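PDB 7D8M: Dye-decolorizing peroxidase from Irpex lacteus, which binds heme b and probably acts as a dye-decolorizing peroxidase. Local coordinates for residues 23-28 and 336-341. Sequence-based numbering, arbitrary orientation.
Sequences DKEKFV and AGTPYG
Glu25 and Thr338 bury the most surface here and are joined by one direct hydrogen bond. Thr338 OG1 donates to Glu25 OE1 at 2.7 Å. The hydroxyl reaches OE1 nearly along the carboxylate C-O direction. The backbones are well apart, 7.0 Å between Glu25 CA and Thr338 CA, and the extended side chain of Glu25 covers that distance, with CG anti to the backbone N (chi1 -165°) and chi2 at -178°. On Thr338, chi1 of -52° sets OG1 beside its own backbone N, facing the carboxylate.

The other carboxylate oxygen is used through water. One water lies 2.6 Å from Glu25 OE2 and 2.7 Å from Ala336 O and bridges them. The two oxygens of Glu25 thus reach two points of segment 336-341, OE1 directly to the Thr338 hydroxyl and OE2 through water to the Ala336 carbonyl. This double attachment should limit rotation of the buried carboxylate. With an alanine here in place of Glu25, the Thr338 hydroxyl would probably lose its acceptor and the water its link to this strand.

The contact joins the two ferredoxin-like sheets characteristic of DyP-type peroxidases. Strand 24-32 belongs to the four-stranded antiparallel sheet of the DyP dimeric alpha+beta barrel domain, where it runs between strands 120-126 and 147-156. Strand 334-340 is an outer strand of the second four-stranded sheet, beside strand 359-366. Phe27 adds to the junction by packing on Phe221, Ala361 and Val363 of that sheet. Arg335, a heme b binding residue, directly precedes Ala336, and helix 129-143 covers Lys24 and Lys26 on the other face of strand 24-32.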
loop_
_atom_site.group_PDB
_atom_site.type_symbol
_atom_site.label_atom_id
_atom_site.label_comp_id
_atom_site.label_asym_id
_atom_site.label_seq_id
_atom_site.Cartn_x
_atom_site.Cartn_y
_atom_site.Cartn_z
ATOM N N ASP A 23 -8.343 9.191 11.044
ATOM C CA ASP A 23 -7.079 9.839 11.379
ATOM C C ASP A 23 -6.125 8.897 12.110
ATOM O O ASP A 23 -4.906 9.039 11.985
ATOM C CB ASP A 23 -7.363 11.071 12.237
ATOM C CG ASP A 23 -6.320 12.147 12.087
ATOM O OD1 ASP A 23 -6.216 12.753 10.989
ATOM O OD2 ASP A 23 -5.621 12.399 13.092
ATOM N N LYS A 24 -6.658 7.952 12.888
ATOM C CA LYS A 24 -5.874 7.021 13.696
ATOM C C LYS A 24 -6.222 5.593 13.298
ATOM O O LYS A 24 -7.404 5.236 13.249
ATOM C CB LYS A 24 -6.147 7.212 15.197
ATOM C CG LYS A 24 -6.213 8.667 15.681
ATOM C CD LYS A 24 -4.808 9.305 15.770
ATOM C CE LYS A 24 -4.890 10.818 15.996
ATOM N NZ LYS A 24 -3.547 11.469 16.029
ATOM N N GLU A 25 -5.207 4.769 13.030
ATOM C CA GLU A 25 -5.440 3.384 12.632
ATOM C C GLU A 25 -4.552 2.473 13.460
ATOM O O GLU A 25 -3.325 2.610 13.435
ATOM C CB GLU A 25 -5.191 3.171 11.130
ATOM C CG GLU A 25 -5.771 1.848 10.645
ATOM C CD GLU A 25 -5.521 1.538 9.182
ATOM O OE1 GLU A 25 -4.863 2.345 8.478
ATOM O OE2 GLU A 25 -5.989 0.465 8.729
ATOM N N LYS A 26 -5.173 1.547 14.192
ATOM C CA LYS A 26 -4.470 0.579 15.022
ATOM C C LYS A 26 -4.475 -0.777 14.327
ATOM O O LYS A 26 -5.516 -1.221 13.835
ATOM C CB LYS A 26 -5.145 0.467 16.396
ATOM C CG LYS A 26 -4.427 -0.383 17.430
ATOM C CD LYS A 26 -5.141 -0.249 18.784
ATOM C CE LYS A 26 -4.219 -0.203 19.970
ATOM N NZ LYS A 26 -3.073 0.708 19.895
ATOM N N PHE A 27 -3.318 -1.432 14.292
ATOM C CA PHE A 27 -3.172 -2.766 13.718
ATOM C C PHE A 27 -2.914 -3.741 14.852
ATOM O O PHE A 27 -1.887 -3.637 15.534
ATOM C CB PHE A 27 -2.022 -2.813 12.705
ATOM C CG PHE A 27 -2.249 -1.968 11.490
ATOM C CD1 PHE A 27 -1.963 -0.610 11.512
ATOM C CD2 PHE A 27 -2.759 -2.527 10.328
ATOM C CE1 PHE A 27 -2.170 0.179 10.390
ATOM C CE2 PHE A 27 -2.982 -1.752 9.201
ATOM C CZ PHE A 27 -2.686 -0.395 9.230
ATOM N N VAL A 28 -3.845 -4.679 15.068
ATOM C CA VAL A 28 -3.724 -5.653 16.150
ATOM C C VAL A 28 -3.432 -7.010 15.527
ATOM O O VAL A 28 -4.333 -7.669 14.993
ATOM C CB VAL A 28 -4.983 -5.703 17.024
ATOM C CG1 VAL A 28 -4.787 -6.699 18.170
ATOM C CG2 VAL A 28 -5.291 -4.316 17.580
ATOM N N ALA A 336 -4.163 1.427 1.192
ATOM C CA ALA A 336 -4.996 1.941 2.279
ATOM C C ALA A 336 -4.198 2.113 3.564
ATOM O O ALA A 336 -4.762 2.082 4.668
ATOM C CB ALA A 336 -6.207 1.025 2.534
ATOM N N GLY A 337 -2.890 2.302 3.447
ATOM C CA GLY A 337 -2.048 2.401 4.611
ATOM C C GLY A 337 -2.083 3.777 5.236
ATOM O O GLY A 337 -2.696 4.708 4.724
ATOM N N THR A 338 -1.374 3.898 6.363
ATOM C CA THR A 338 -1.319 5.104 7.178
ATOM C C THR A 338 0.097 5.302 7.701
ATOM O O THR A 338 0.722 4.336 8.165
ATOM C CB THR A 338 -2.294 5.007 8.370
ATOM O OG1 THR A 338 -3.595 4.649 7.892
ATOM C CG2 THR A 338 -2.379 6.324 9.138
ATOM N N PRO A 339 0.626 6.529 7.648
ATOM C CA PRO A 339 1.918 6.799 8.296
ATOM C C PRO A 339 1.900 6.414 9.770
ATOM O O PRO A 339 0.856 6.411 10.429
ATOM C CB PRO A 339 2.112 8.313 8.109
ATOM C CG PRO A 339 1.220 8.699 6.985
ATOM C CD PRO A 339 0.076 7.709 6.953
ATOM N N TYR A 340 3.076 6.063 10.288
ATOM C CA TYR A 340 3.228 5.781 11.708
ATOM C C TYR A 340 4.436 6.540 12.237
ATOM O O TYR A 340 5.364 6.866 11.482
ATOM C CB TYR A 340 3.369 4.253 11.992
ATOM C CG TYR A 340 4.739 3.633 11.702
ATOM C CD1 TYR A 340 5.769 3.671 12.643
ATOM C CD2 TYR A 340 4.987 2.990 10.495
ATOM C CE1 TYR A 340 7.022 3.099 12.371
ATOM C CE2 TYR A 340 6.236 2.418 10.213
ATOM C CZ TYR A 340 7.244 2.483 11.149
ATOM O OH TYR A 340 8.462 1.906 10.878
ATOM N N GLY A 341 4.408 6.838 13.539
ATOM C CA GLY A 341 5.512 7.507 14.192
ATOM C C GLY A 341 5.361 9.015 14.238
ATOM O O GLY A 341 4.589 9.618 13.485
HETATM O O HOH W 1 -5.605 0.028 6.180
#